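Local coordinates for glycoside hydrolase family protein (Novosphingobium sp. PP1Y, PDB 6Q2F) that hydrolyses alpha-L-rhamnosides, probably releasing terminal rhamnose from its glycoside substrates, at residues A642-M646 with F663-E667; R56-M62 with V676-H682; T647-W653 with I696-Y700; P657-K661 with W1071-Y1075; D716-S721 with P933-K937. All blocks are in the same frame, centred on the assembly; numbering follows the deposited sequence.

Interaction 1. Residues A642-M646 with F663-E667. With NA (sodium ion), chain B.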
# COMPACT_ATOMS: atom_id res chain seq x y z
N ALA A 642 7.03 8.20 3.93
CA ALA A 642 7.55 7.98 2.60
C ALA A 642 6.48 7.36 1.72
O ALA A 642 5.52 6.73 2.20
CB ALA A 642 8.79 7.08 2.62
N ALA A 643 6.64 7.54 0.42
CA ALA A 643 5.81 6.81 -0.52
C ALA A 643 6.60 6.46 -1.77
O ALA A 643 7.33 7.28 -2.32
CB ALA A 643 4.56 7.60 -0.89
N GLU A 644 6.46 5.21 -2.17
CA GLU A 644 6.82 4.73 -3.50
C GLU A 644 5.96 5.47 -4.52
O GLU A 644 4.77 5.19 -4.68
CB GLU A 644 6.63 3.20 -3.52
CG GLU A 644 6.78 2.52 -4.84
CD GLU A 644 6.36 1.07 -4.71
OE1 GLU A 644 6.35 0.57 -3.57
OE2 GLU A 644 6.01 0.46 -5.74
N SER A 645 6.56 6.44 -5.22
CA SER A 645 5.81 7.52 -5.86
C SER A 645 5.81 7.38 -7.37
O SER A 645 6.87 7.36 -8.00
CB SER A 645 6.37 8.89 -5.46
OG SER A 645 6.34 9.10 -4.07
N MSE A 646 4.61 7.33 -7.95
CA MSE A 646 4.37 7.60 -9.36
C MSE A 646 4.74 6.45 -10.25
O MSE A 646 5.16 6.64 -11.41
CB MSE A 646 5.11 8.87 -9.81
CG MSE A 646 4.52 10.07 -9.14
SE MSE A 646 5.29 11.77 -9.68
CE MSE A 646 6.79 11.57 -8.72
N PHE A 663 0.02 14.14 -9.25
CA PHE A 663 0.24 12.91 -8.48
C PHE A 663 0.95 13.21 -7.16
O PHE A 663 0.48 12.83 -6.09
CB PHE A 663 1.03 11.88 -9.30
CG PHE A 663 0.40 11.54 -10.62
CD1 PHE A 663 -0.96 11.29 -10.69
CD2 PHE A 663 1.15 11.47 -11.78
CE1 PHE A 663 -1.57 11.00 -11.90
CE2 PHE A 663 0.56 11.17 -13.01
CZ PHE A 663 -0.81 10.94 -13.07
N ILE A 664 2.06 13.97 -7.22
CA ILE A 664 2.84 14.29 -6.03
C ILE A 664 2.06 15.19 -5.09
O ILE A 664 2.23 15.13 -3.87
CB ILE A 664 4.19 14.92 -6.42
CG1 ILE A 664 5.26 14.57 -5.38
CG2 ILE A 664 4.09 16.44 -6.66
CD1 ILE A 664 5.75 13.12 -5.51
N ASP A 665 1.22 16.08 -5.64
CA ASP A 665 0.35 16.90 -4.81
C ASP A 665 -0.66 16.04 -4.07
O ASP A 665 -0.98 16.30 -2.90
CB ASP A 665 -0.34 17.98 -5.67
CG ASP A 665 0.65 19.02 -6.22
OD1 ASP A 665 1.83 19.05 -5.80
OD2 ASP A 665 0.25 19.83 -7.08
N LEU A 666 -1.15 14.98 -4.71
CA LEU A 666 -2.06 14.08 -4.02
C LEU A 666 -1.35 13.33 -2.89
O LEU A 666 -1.90 13.17 -1.80
CB LEU A 666 -2.68 13.11 -5.03
CG LEU A 666 -3.54 12.01 -4.37
CD1 LEU A 666 -4.78 12.64 -3.65
CD2 LEU A 666 -3.99 10.97 -5.40
N GLU A 667 -0.10 12.90 -3.12
CA GLU A 667 0.67 12.29 -2.05
C GLU A 667 0.89 13.28 -0.91
O GLU A 667 0.76 12.94 0.27
CB GLU A 667 2.02 11.82 -2.58
CG GLU A 667 1.92 10.70 -3.59
CD GLU A 667 3.28 10.31 -4.10
OE1 GLU A 667 4.25 10.38 -3.33
OE2 GLU A 667 3.37 9.96 -5.29
NA NA B . 5.35 -1.70 -2.86
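Strand 642-646 and helix segment 663-667 run nearly antiparallel, their axes 154° apart and 8.7 Å at closest approach, with Ala-643, Ser-645 and Met-646 set against Glu-667, Ile-664 and Phe-663. They belong to the beta-alpha-beta unit 642-649, 657-670, 674-677 of the (beta/alpha)8 barrel. The touching residues are all buried. Glu-667 reaches across to the strand with an extended chain (chi2 178°) and lays its carboxylate against Ser-645. Ser-645 OG lies 2.6 Å from Glu-667 OE1 and 2.7 Å from Ala-643 O; its single proton can serve only one of the two at a time. Glu-667 OE2 rests 3.2 Å from Ser-645 CB, and the methyl group of Ala-643 packs beside OE1. With an alanine in place of Glu-667, Ser-645 OG would probably lose its partner on the helix, and a gap would be likely to open beside Ala-643 and Met-646. Nearer Phe-663 the chemistry turns apolar. Met-646, a selenomethionine, bends at chi3 (-76°), which sets its CE 3.7 Å from Ile-664 CD1, while its CG packs 3.9 Å from Phe-663 CB. The Phe-663 ring meets Phe-612 edge-to-face. Glu-644 points away from the helix to the sodium site shared with Asp-503, Ser-504, Glu-583 and Glu-586, where its OE1 binds the ion at 2.6 Å.

Interaction 2. Residues R56-M62 with V676-H682; sequences RVWWHWM and VIHTSVH
Arg-56 and Val-57 pair with Val-676 and Ile-677 as parallel strands, the step that closes the (beta/alpha)8 barrel by joining its first strand to its last. This end is the regular, tight part of the contact. Arg-56 O accepts from Ile-677 N at 2.9 Å, and Ile-677 O takes Trp-58 N at 3.0 Å. Val-57 CG2 packs 3.6 Å from Ser-680 CB; on the other face, Arg-56 CB lies against the methyls of Val-676. Beyond Ile-677 the second chain takes a cis peptide before Thr-679, yet Ser-680 N reaches Trp-58 O at 2.7 Å. Trp-58, His-60 and His-678 form one aromatic cluster. The Trp-58 side chain comes to about 5 Å from the sodium ion, and both Trp-58 and His-678 touch Glu-644, which binds it; Gln-87 holds Trp-58 NE1 and Gly-698 O holds His-678 ND1. The edge of His-60 faces the His-678 ring, offset, planes 62° apart; His-60 ND1 is buried without a partner. In a second cluster His-682, CG anti to N (chi1 161°), sets CB 3.4 Å from Trp-61 CD1 and CD2 over the indole face, while Asp-74 OD2 holds Trp-59 NE1 and His-682 ND1. His-682 N bonds almost straight (176°) to His-60 O. Beyond it the pairing is looser: one ordered water accepts from Met-62 N at 2.8 Å and donates to His-682 O at 3.0 Å.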
# COMPACT_ATOMS: atom_id res chain seq x y z
N ARG A 56 13.89 10.92 -2.43
CA ARG A 56 14.72 9.78 -2.77
C ARG A 56 14.23 9.19 -4.09
O ARG A 56 13.16 9.54 -4.59
CB ARG A 56 14.66 8.73 -1.66
CG ARG A 56 15.55 8.98 -0.44
CD ARG A 56 15.26 10.26 0.34
NE ARG A 56 16.10 10.26 1.54
CZ ARG A 56 16.57 11.34 2.16
NH1 ARG A 56 16.28 12.56 1.70
NH2 ARG A 56 17.33 11.17 3.25
N VAL A 57 15.02 8.28 -4.66
CA VAL A 57 14.57 7.49 -5.80
C VAL A 57 14.87 6.01 -5.54
O VAL A 57 15.81 5.65 -4.84
CB VAL A 57 15.23 7.93 -7.13
CG1 VAL A 57 14.98 9.42 -7.37
CG2 VAL A 57 16.71 7.60 -7.12
N TRP A 58 14.04 5.16 -6.12
CA TRP A 58 14.40 3.77 -6.26
C TRP A 58 15.37 3.65 -7.44
O TRP A 58 15.28 4.39 -8.43
CB TRP A 58 13.15 2.90 -6.47
CG TRP A 58 12.48 2.58 -5.16
CD1 TRP A 58 12.79 3.10 -3.94
CD2 TRP A 58 11.41 1.65 -4.94
NE1 TRP A 58 11.98 2.56 -2.97
CE2 TRP A 58 11.13 1.66 -3.56
CE3 TRP A 58 10.69 0.79 -5.77
CZ2 TRP A 58 10.13 0.86 -3.00
CZ3 TRP A 58 9.70 -0.01 -5.21
CH2 TRP A 58 9.44 0.03 -3.84
N TRP A 59 16.31 2.71 -7.31
CA TRP A 59 17.47 2.65 -8.22
C TRP A 59 17.74 1.18 -8.55
O TRP A 59 18.61 0.53 -7.97
CB TRP A 59 18.66 3.33 -7.56
CG TRP A 59 19.90 3.47 -8.38
CD1 TRP A 59 20.03 4.04 -9.63
CD2 TRP A 59 21.22 3.14 -7.95
NE1 TRP A 59 21.35 4.04 -10.00
CE2 TRP A 59 22.10 3.49 -8.99
CE3 TRP A 59 21.74 2.56 -6.79
CZ2 TRP A 59 23.47 3.28 -8.90
CZ3 TRP A 59 23.10 2.34 -6.71
CH2 TRP A 59 23.95 2.70 -7.76
N HIS A 60 16.98 0.66 -9.50
CA HIS A 60 17.03 -0.76 -9.83
C HIS A 60 18.24 -1.07 -10.70
O HIS A 60 18.49 -0.39 -11.70
CB HIS A 60 15.76 -1.19 -10.56
CG HIS A 60 14.54 -1.20 -9.69
ND1 HIS A 60 13.78 -0.07 -9.46
CD2 HIS A 60 13.93 -2.20 -9.02
CE1 HIS A 60 12.77 -0.38 -8.67
NE2 HIS A 60 12.83 -1.67 -8.39
N TRP A 61 18.99 -2.09 -10.33
CA TRP A 61 20.03 -2.67 -11.17
C TRP A 61 19.39 -3.78 -12.00
O TRP A 61 19.01 -4.82 -11.46
CB TRP A 61 21.17 -3.22 -10.32
CG TRP A 61 22.06 -2.18 -9.70
CD1 TRP A 61 21.89 -0.83 -9.74
CD2 TRP A 61 23.25 -2.42 -8.96
NE1 TRP A 61 22.90 -0.21 -9.06
CE2 TRP A 61 23.76 -1.17 -8.57
CE3 TRP A 61 23.94 -3.58 -8.56
CZ2 TRP A 61 24.94 -1.03 -7.83
CZ3 TRP A 61 25.10 -3.44 -7.85
CH2 TRP A 61 25.59 -2.17 -7.48
N MSE A 62 19.25 -3.56 -13.30
CA MSE A 62 18.46 -4.44 -14.15
C MSE A 62 19.26 -5.65 -14.67
O MSE A 62 20.01 -5.51 -15.63
CB MSE A 62 17.88 -3.66 -15.34
CG MSE A 62 16.87 -2.55 -14.99
SE MSE A 62 15.53 -3.09 -13.69
CE MSE A 62 14.83 -4.55 -14.78
N VAL A 676 9.56 8.85 -2.62
CA VAL A 676 10.61 7.99 -3.11
C VAL A 676 10.18 7.62 -4.53
O VAL A 676 9.26 6.81 -4.72
CB VAL A 676 10.83 6.75 -2.23
CG1 VAL A 676 12.07 5.96 -2.72
CG2 VAL A 676 11.02 7.19 -0.75
N ILE A 677 10.76 8.27 -5.51
CA ILE A 677 10.32 8.08 -6.86
C ILE A 677 10.62 6.76 -7.47
O ILE A 677 11.71 6.33 -7.51
CB ILE A 677 10.83 9.21 -7.77
CG1 ILE A 677 10.39 10.54 -7.22
CG2 ILE A 677 10.33 9.03 -9.18
CD1 ILE A 677 11.30 11.68 -7.55
N HIS A 678 9.58 6.14 -7.97
CA HIS A 678 9.66 4.90 -8.66
C HIS A 678 9.66 5.22 -10.14
O HIS A 678 8.63 5.57 -10.63
CB HIS A 678 8.41 4.11 -8.36
CG HIS A 678 8.39 2.75 -8.95
ND1 HIS A 678 8.22 2.53 -10.29
CD2 HIS A 678 8.51 1.54 -8.38
CE1 HIS A 678 8.26 1.24 -10.53
NE2 HIS A 678 8.43 0.62 -9.38
N THR A 679 10.76 5.08 -10.88
CA THR A 679 12.09 4.73 -10.44
C THR A 679 13.15 5.41 -11.28
O THR A 679 12.89 6.06 -12.23
CB THR A 679 12.50 3.27 -10.68
OG1 THR A 679 11.66 2.63 -11.62
CG2 THR A 679 12.63 2.56 -9.50
N SER A 680 14.37 5.21 -10.86
CA SER A 680 15.52 5.68 -11.49
C SER A 680 16.38 4.45 -11.74
O SER A 680 17.25 4.14 -10.99
CB SER A 680 16.23 6.66 -10.60
OG SER A 680 17.20 7.35 -11.27
N VAL A 681 16.09 3.74 -12.81
CA VAL A 681 16.87 2.58 -13.19
C VAL A 681 18.33 2.99 -13.41
O VAL A 681 18.62 4.06 -13.95
CB VAL A 681 16.24 1.94 -14.44
CG1 VAL A 681 17.25 1.13 -15.21
CG2 VAL A 681 15.06 1.07 -14.05
N HIS A 682 19.25 2.13 -12.97
CA HIS A 682 20.67 2.38 -13.15
C HIS A 682 21.05 2.35 -14.62
O HIS A 682 20.68 1.43 -15.35
CB HIS A 682 21.48 1.33 -12.38
CG HIS A 682 22.90 1.21 -12.83
ND1 HIS A 682 23.76 2.29 -12.86
CD2 HIS A 682 23.62 0.14 -13.25
CE1 HIS A 682 24.95 1.88 -13.28
NE2 HIS A 682 24.89 0.58 -13.52
O HOH W 1 20.67 -1.50 -14.64

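Interaction 3. Residues T647-W653 with I696-Y700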
# COMPACT_ATOMS: atom_id res chain seq x y z
N THR A 647 4.56 5.26 -9.71
CA THR A 647 4.66 4.07 -10.54
C THR A 647 3.68 4.21 -11.69
O THR A 647 2.55 4.67 -11.52
CB THR A 647 4.35 2.82 -9.73
OG1 THR A 647 5.25 2.76 -8.62
CG2 THR A 647 4.53 1.59 -10.61
N ALA A 648 4.13 3.82 -12.88
CA ALA A 648 3.34 3.92 -14.09
C ALA A 648 3.46 2.63 -14.87
O ALA A 648 4.51 2.00 -14.90
CB ALA A 648 3.79 5.10 -14.96
N SER A 649 2.37 2.26 -15.52
CA SER A 649 2.29 1.02 -16.28
C SER A 649 1.97 1.32 -17.74
O SER A 649 1.00 2.02 -18.03
CB SER A 649 1.24 0.09 -15.66
OG SER A 649 1.06 -1.05 -16.46
N MSE A 650 2.80 0.79 -18.64
CA MSE A 650 2.57 0.85 -20.08
C MSE A 650 2.38 2.28 -20.59
O MSE A 650 1.44 2.58 -21.33
CB MSE A 650 1.37 -0.03 -20.45
CG MSE A 650 1.65 -1.51 -20.23
SE MSE A 650 0.19 -2.67 -20.77
CE MSE A 650 -1.08 -2.42 -19.31
N ALA A 651 3.28 3.16 -20.16
CA ALA A 651 3.30 4.55 -20.60
C ALA A 651 4.75 4.96 -20.83
O ALA A 651 5.31 5.78 -20.09
CB ALA A 651 2.60 5.46 -19.59
N PRO A 652 5.39 4.41 -21.85
CA PRO A 652 6.85 4.57 -22.03
C PRO A 652 7.28 6.03 -22.17
O PRO A 652 6.90 6.71 -23.13
CB PRO A 652 7.14 3.79 -23.31
CG PRO A 652 5.93 2.96 -23.55
CD PRO A 652 4.78 3.69 -22.97
N TRP A 653 8.09 6.49 -21.22
CA TRP A 653 8.69 7.83 -21.24
C TRP A 653 7.65 8.92 -21.52
O TRP A 653 7.97 10.00 -22.02
CB TRP A 653 9.84 7.91 -22.25
CG TRP A 653 11.05 7.14 -21.74
CD1 TRP A 653 12.04 7.63 -20.94
CD2 TRP A 653 11.35 5.75 -21.95
NE1 TRP A 653 12.95 6.63 -20.66
CE2 TRP A 653 12.54 5.47 -21.26
CE3 TRP A 653 10.73 4.72 -22.67
CZ2 TRP A 653 13.13 4.20 -21.25
CZ3 TRP A 653 11.31 3.45 -22.65
CH2 TRP A 653 12.49 3.21 -21.95
N ILE A 696 7.89 -2.93 -17.93
CA ILE A 696 6.89 -2.07 -18.50
C ILE A 696 6.56 -0.92 -17.59
O ILE A 696 5.56 -0.29 -17.75
CB ILE A 696 5.58 -2.83 -18.67
CG1 ILE A 696 5.12 -3.37 -17.34
CG2 ILE A 696 5.73 -3.98 -19.63
CD1 ILE A 696 3.72 -3.91 -17.38
N PHE A 697 7.37 -0.68 -16.59
CA PHE A 697 7.02 0.37 -15.66
C PHE A 697 7.84 1.61 -15.70
O PHE A 697 8.99 1.58 -15.95
CB PHE A 697 7.08 -0.16 -14.23
CG PHE A 697 6.23 -1.34 -13.97
CD1 PHE A 697 4.92 -1.20 -13.72
CD2 PHE A 697 6.77 -2.58 -13.94
CE1 PHE A 697 4.14 -2.28 -13.48
CE2 PHE A 697 6.01 -3.67 -13.68
CZ PHE A 697 4.68 -3.52 -13.46
N GLY A 698 7.18 2.70 -15.39
CA GLY A 698 7.82 3.98 -15.26
C GLY A 698 7.74 4.23 -13.77
O GLY A 698 7.29 3.38 -13.09
N GLN A 699 8.15 5.37 -13.24
CA GLN A 699 8.74 6.47 -13.96
C GLN A 699 10.07 6.08 -14.53
O GLN A 699 10.66 5.13 -14.13
CB GLN A 699 8.97 7.66 -13.04
CG GLN A 699 7.72 8.31 -12.55
CD GLN A 699 6.89 8.89 -13.65
OE1 GLN A 699 7.35 9.70 -14.39
NE2 GLN A 699 5.68 8.46 -13.77
N TYR A 700 10.53 6.88 -15.46
CA TYR A 700 11.77 6.64 -16.19
C TYR A 700 12.81 7.69 -15.80
O TYR A 700 13.55 8.22 -16.63
CB TYR A 700 11.50 6.66 -17.70
CG TYR A 700 10.44 5.66 -18.11
CD1 TYR A 700 9.09 5.99 -18.07
CD2 TYR A 700 10.79 4.37 -18.51
CE1 TYR A 700 8.13 5.07 -18.43
CE2 TYR A 700 9.82 3.45 -18.85
CZ TYR A 700 8.49 3.80 -18.81
OH TYR A 700 7.54 2.89 -19.16
O HOH W 2 5.09 3.05 -18.06
O HOH W 3 15.14 6.94 -18.54
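Trp-653 and Tyr-700 stack face to face, ring planes 29° apart and the five-membered ring centred 4.2 Å from the phenol, although the two side chains cross at about a right angle. Tyr-700 CD2 lies over the indole, 3.4 Å from Trp-653 CE2, and Tyr-700 CB makes a CH-pi contact over the five-membered ring. The phenol is itself sandwiched: Trp-653 N sits over one face and Gly-698 CA over the opposite one. A side chain on Gly-698 would run into Tyr-700 CE1, so the glycine makes room for the ring. Tyr-700 CG stands anti to the carbonyl carbon (chi1 -56°), which brings the ring against Ala-651 O, Pro-652 CA and Trp-653 N. The stack lies beside a short antiparallel pairing at the end of barrel strand 642-649. Ala-648 and Gly-698 form a hydrogen-bonded pair, Gly-698 N to Ala-648 O at 2.8 Å and Ala-648 N to Gly-698 O at 3.2 Å, the latter donor above the carbonyl plane. Ser-649 and Phe-697 follow as a non-hydrogen-bonded pair, and Met-650 N reaches Ile-696 O at 3.1 Å. Trp-1098 meets Trp-653 edge-to-face from the C-terminal part of the chain. Stacking and CH-pi contact thus hold the rings together, while two waters tie their polar atoms to the backbone, one joining Tyr-700 OH to Ala-651 N, the other Trp-653 NE1 to Tyr-700 O.

Interaction 4. Residues P657-K661 with W1071-Y1075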
# COMPACT_ATOMS: atom_id res chain seq x y z
N PRO A 657 7.36 16.83 -15.91
CA PRO A 657 6.82 17.27 -14.61
C PRO A 657 5.41 17.83 -14.71
O PRO A 657 4.62 17.67 -13.76
CB PRO A 657 7.84 18.33 -14.17
CG PRO A 657 9.11 17.90 -14.83
CD PRO A 657 8.69 17.40 -16.18
N LYS A 658 5.05 18.40 -15.84
CA LYS A 658 3.72 18.93 -16.02
C LYS A 658 2.68 17.82 -15.84
O LYS A 658 1.63 18.06 -15.37
CB LYS A 658 3.57 19.70 -17.34
CG LYS A 658 3.01 18.92 -18.50
CD LYS A 658 3.27 19.58 -19.84
CE LYS A 658 2.70 21.00 -19.93
NZ LYS A 658 2.34 21.45 -21.29
N ASP A 659 3.02 16.61 -16.22
CA ASP A 659 2.11 15.48 -16.07
C ASP A 659 2.14 14.88 -14.68
O ASP A 659 1.23 14.12 -14.33
CB ASP A 659 2.46 14.38 -17.06
CG ASP A 659 2.48 14.88 -18.48
OD1 ASP A 659 1.39 15.23 -18.97
OD2 ASP A 659 3.57 14.92 -19.08
N LEU A 660 3.19 15.15 -13.91
CA LEU A 660 3.35 14.47 -12.64
C LEU A 660 2.86 15.28 -11.45
O LEU A 660 2.67 14.71 -10.38
CB LEU A 660 4.82 14.11 -12.42
CG LEU A 660 5.41 13.24 -13.53
CD1 LEU A 660 6.92 13.04 -13.31
CD2 LEU A 660 4.69 11.90 -13.58
N LYS A 661 2.66 16.58 -11.62
CA LYS A 661 2.44 17.45 -10.47
C LYS A 661 1.23 17.00 -9.65
O LYS A 661 1.30 16.90 -8.42
CB LYS A 661 2.25 18.89 -10.94
CG LYS A 661 2.18 19.92 -9.83
CD LYS A 661 1.71 21.24 -10.42
CE LYS A 661 1.57 22.33 -9.37
NZ LYS A 661 0.64 21.97 -8.23
N TRP A 1071 7.67 24.81 -15.67
CA TRP A 1071 7.42 23.42 -16.02
C TRP A 1071 5.96 23.01 -15.91
O TRP A 1071 5.65 21.83 -16.11
CB TRP A 1071 8.29 22.48 -15.17
CG TRP A 1071 8.23 22.73 -13.67
CD1 TRP A 1071 9.04 23.55 -12.95
CD2 TRP A 1071 7.31 22.15 -12.74
NE1 TRP A 1071 8.68 23.53 -11.63
CE2 TRP A 1071 7.63 22.66 -11.47
CE3 TRP A 1071 6.26 21.23 -12.86
CZ2 TRP A 1071 6.93 22.29 -10.31
CZ3 TRP A 1071 5.56 20.87 -11.70
CH2 TRP A 1071 5.90 21.41 -10.45
N HIS A 1072 5.05 23.94 -15.62
CA HIS A 1072 3.63 23.64 -15.66
C HIS A 1072 2.87 24.94 -15.89
O HIS A 1072 3.41 26.03 -15.69
CB HIS A 1072 3.16 22.92 -14.37
CG HIS A 1072 3.12 23.80 -13.16
ND1 HIS A 1072 2.16 24.77 -12.97
CD2 HIS A 1072 3.94 23.86 -12.08
CE1 HIS A 1072 2.37 25.39 -11.82
NE2 HIS A 1072 3.45 24.86 -11.26
N ALA A 1073 1.61 24.82 -16.30
CA ALA A 1073 0.82 25.98 -16.65
C ALA A 1073 0.25 26.63 -15.39
O ALA A 1073 -0.13 25.92 -14.46
CB ALA A 1073 -0.29 25.60 -17.62
N PRO A 1074 0.21 27.98 -15.34
CA PRO A 1074 0.71 28.86 -16.41
C PRO A 1074 2.23 29.01 -16.41
O PRO A 1074 2.85 29.24 -15.37
CB PRO A 1074 0.02 30.20 -16.13
CG PRO A 1074 -0.32 30.18 -14.68
CD PRO A 1074 -0.42 28.73 -14.24
N TYR A 1075 2.81 28.88 -17.60
CA TYR A 1075 4.26 28.97 -17.80
C TYR A 1075 4.64 30.44 -17.76
O TYR A 1075 4.75 31.11 -18.79
CB TYR A 1075 4.65 28.34 -19.13
CG TYR A 1075 4.50 26.85 -19.15
CD1 TYR A 1075 3.31 26.24 -19.52
CD2 TYR A 1075 5.56 26.04 -18.79
CE1 TYR A 1075 3.19 24.85 -19.55
CE2 TYR A 1075 5.46 24.65 -18.82
CZ TYR A 1075 4.27 24.07 -19.21
OH TYR A 1075 4.20 22.69 -19.22
O HOH W 4 6.81 19.83 -17.53
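Lys-661 runs straight from its backbone, CG anti to N (chi1 -173°), and turns only at chi4 (-56°), while His-1072 and Trp-1071 both tuck CG between N and the carbonyl carbon, Trp-1071 at chi1 51°; the lysine chain thereby meets both rings. Its CB and CG pass the indole rim, CB in the ring plane and 3.9 Å from Trp-1071 CZ3. Farther out, Lys-661 CE lies over one face of His-1072, a CH-pi contact with CE 3.9 Å from the ring centroid. Pro-657 CB packs 3.6 Å from Trp-1071 CE3. One water stitches the backbones together, accepting from Lys-658 N at 2.8 Å and donating to Trp-1071 O at 2.7 Å. The contact joins the start of barrel helix 657-670 to a loop of the galactose-binding-like domain. Lys-658 NZ and Tyr-1075 OH turn to the carbonyls of Val-1054 and Asp-1056. His-1072 ND1 donates to Ala-1073 O at 3.0 Å and NE2 bonds to Glu-934; acceptors at both nitrogens would probably favour double protonation, though the nearby ammonium of Lys-661 works against it. Lys-661 thus meets this loop by its methylenes, its ammonium pairing with Asp-665.

Interaction 5. Residues D716-S721 with P933-K937; sequences DYIARS and PETGK
The turn of a beta hairpin, linking strands 926-932 and 937-946, packs on helix 712-726 by setting Pro-933 against Tyr-717, Arg-720 and Ser-721. The turn includes an ST turn, in which Thr-935 OG1 accepts from Lys-937 N at 3.3 Å. Arg-720 stretches over it, extended from CG to NE. Its NH1 donates to Pro-933 O at 3.2 Å; that oxygen lies in the guanidinium plane, although the donor stands above the carbonyl plane. One face of the guanidinium rests on the Thr-935 to Gly-936 peptide, and Gly-936 CA comes within 3.3 Å of Arg-720 NE, where any side chain would collide. Gly-936 also has positive phi (77°), which suits glycine. Arg-720 NE and NH2 bond to the carbonyls of Phe-46 and Lys-47, so one group ties the hairpin to the N-terminal region. A leucine in place of Arg-720 would probably leave these three carbonyls without their donor and the turn's peptide uncovered. Tyr-717 CE2 packs 3.6 Å from Pro-933 CG, the two side chains lying side by side. Ser-721 OG donates to Tyr-717 O at 2.9 Å and sits 3.3 Å from Pro-933 CB. Beyond the turn, Phe-963 of strand 961-967 backs Pro-933 and Ser-721, while Tyr-717 faces helix 657-670 through Ile-664 and Asp-665.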
# COMPACT_ATOMS: atom_id res chain seq x y z
N ASP A 716 13.27 20.43 -6.84
CA ASP A 716 13.19 21.50 -5.84
C ASP A 716 11.75 21.71 -5.38
O ASP A 716 11.49 22.00 -4.21
CB ASP A 716 13.74 22.80 -6.41
CG ASP A 716 15.26 22.88 -6.39
OD1 ASP A 716 15.91 22.18 -5.60
OD2 ASP A 716 15.79 23.71 -7.15
N TYR A 717 10.80 21.60 -6.31
CA TYR A 717 9.40 21.72 -5.94
C TYR A 717 9.01 20.64 -4.95
O TYR A 717 8.32 20.91 -3.96
CB TYR A 717 8.55 21.64 -7.22
CG TYR A 717 7.07 21.50 -6.98
CD1 TYR A 717 6.48 20.25 -6.80
CD2 TYR A 717 6.26 22.63 -6.94
CE1 TYR A 717 5.11 20.14 -6.61
CE2 TYR A 717 4.91 22.52 -6.75
CZ TYR A 717 4.34 21.28 -6.58
OH TYR A 717 2.99 21.21 -6.41
N ILE A 718 9.47 19.41 -5.20
CA ILE A 718 9.19 18.31 -4.28
C ILE A 718 9.92 18.52 -2.96
O ILE A 718 9.35 18.30 -1.88
CB ILE A 718 9.58 16.98 -4.93
CG1 ILE A 718 8.72 16.74 -6.18
CG2 ILE A 718 9.48 15.83 -3.90
CD1 ILE A 718 9.24 15.59 -7.10
N ALA A 719 11.18 18.96 -3.02
CA ALA A 719 11.94 19.17 -1.79
C ALA A 719 11.37 20.32 -0.96
O ALA A 719 11.36 20.25 0.27
CB ALA A 719 13.41 19.46 -2.13
N ARG A 720 10.91 21.39 -1.61
CA ARG A 720 10.35 22.51 -0.85
C ARG A 720 9.03 22.13 -0.22
O ARG A 720 8.74 22.51 0.92
CB ARG A 720 10.16 23.74 -1.74
CG ARG A 720 11.45 24.34 -2.19
CD ARG A 720 11.25 25.69 -2.85
NE ARG A 720 12.53 26.27 -3.20
CZ ARG A 720 12.93 26.44 -4.45
NH1 ARG A 720 12.13 26.09 -5.45
NH2 ARG A 720 14.12 26.97 -4.70
N SER A 721 8.20 21.40 -0.95
CA SER A 721 6.93 20.97 -0.41
C SER A 721 7.15 20.02 0.76
O SER A 721 6.49 20.13 1.80
CB SER A 721 6.11 20.29 -1.51
OG SER A 721 5.79 21.23 -2.52
N PRO A 933 6.17 26.60 -3.66
CA PRO A 933 7.29 25.65 -3.79
C PRO A 933 7.97 25.69 -5.15
O PRO A 933 9.10 25.20 -5.26
CB PRO A 933 6.64 24.28 -3.52
CG PRO A 933 5.17 24.49 -3.76
CD PRO A 933 4.90 25.93 -3.34
N GLU A 934 7.31 26.22 -6.19
CA GLU A 934 7.97 26.37 -7.49
C GLU A 934 9.22 27.21 -7.37
O GLU A 934 10.23 26.94 -8.03
CB GLU A 934 7.04 27.01 -8.53
CG GLU A 934 5.92 26.13 -9.08
CD GLU A 934 4.71 26.09 -8.16
OE1 GLU A 934 4.83 26.53 -7.00
OE2 GLU A 934 3.64 25.62 -8.60
N THR A 935 9.18 28.25 -6.54
CA THR A 935 10.20 29.28 -6.53
C THR A 935 10.92 29.41 -5.20
O THR A 935 12.02 29.97 -5.18
CB THR A 935 9.59 30.64 -6.86
OG1 THR A 935 8.59 30.95 -5.88
CG2 THR A 935 8.95 30.64 -8.26
N GLY A 936 10.34 28.94 -4.11
CA GLY A 936 10.94 29.15 -2.81
C GLY A 936 10.74 30.54 -2.28
O GLY A 936 11.47 30.95 -1.37
N LYS A 937 9.78 31.28 -2.83
CA LYS A 937 9.49 32.65 -2.43
C LYS A 937 8.15 32.73 -1.73
O LYS A 937 7.27 31.88 -1.93
CB LYS A 937 9.50 33.59 -3.64
CG LYS A 937 10.87 33.83 -4.25
CD LYS A 937 10.79 34.19 -5.75
CE LYS A 937 9.59 35.09 -6.07
NZ LYS A 937 9.19 35.05 -7.53

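Overall arrangement
Interactions 1 and 2 are the barrel's buried core: strand 642-649 abuts strand 674-677, linked through Ala-643 O to Val-676 N; Glu-644 binds the sodium ion and Trp-58 comes near it. Interaction 3 uses the far end of that strand, where exposed residues and waters enter and His-678 ties it back to interaction 2. Interactions 4 and 5 lie farther from the chain's centre and join barrel helices to beta domains. They touch through His-1072 with Glu-934 and Lys-661 with Tyr-717; Tyr-717 also bonds to Asp-665. A serine-glutamate contact beside apolar packing marks interaction 1, backbone bonding interaction 2, ring stacking interaction 3, and lysine or arginine chains laid on rings or peptides interactions 4 and 5.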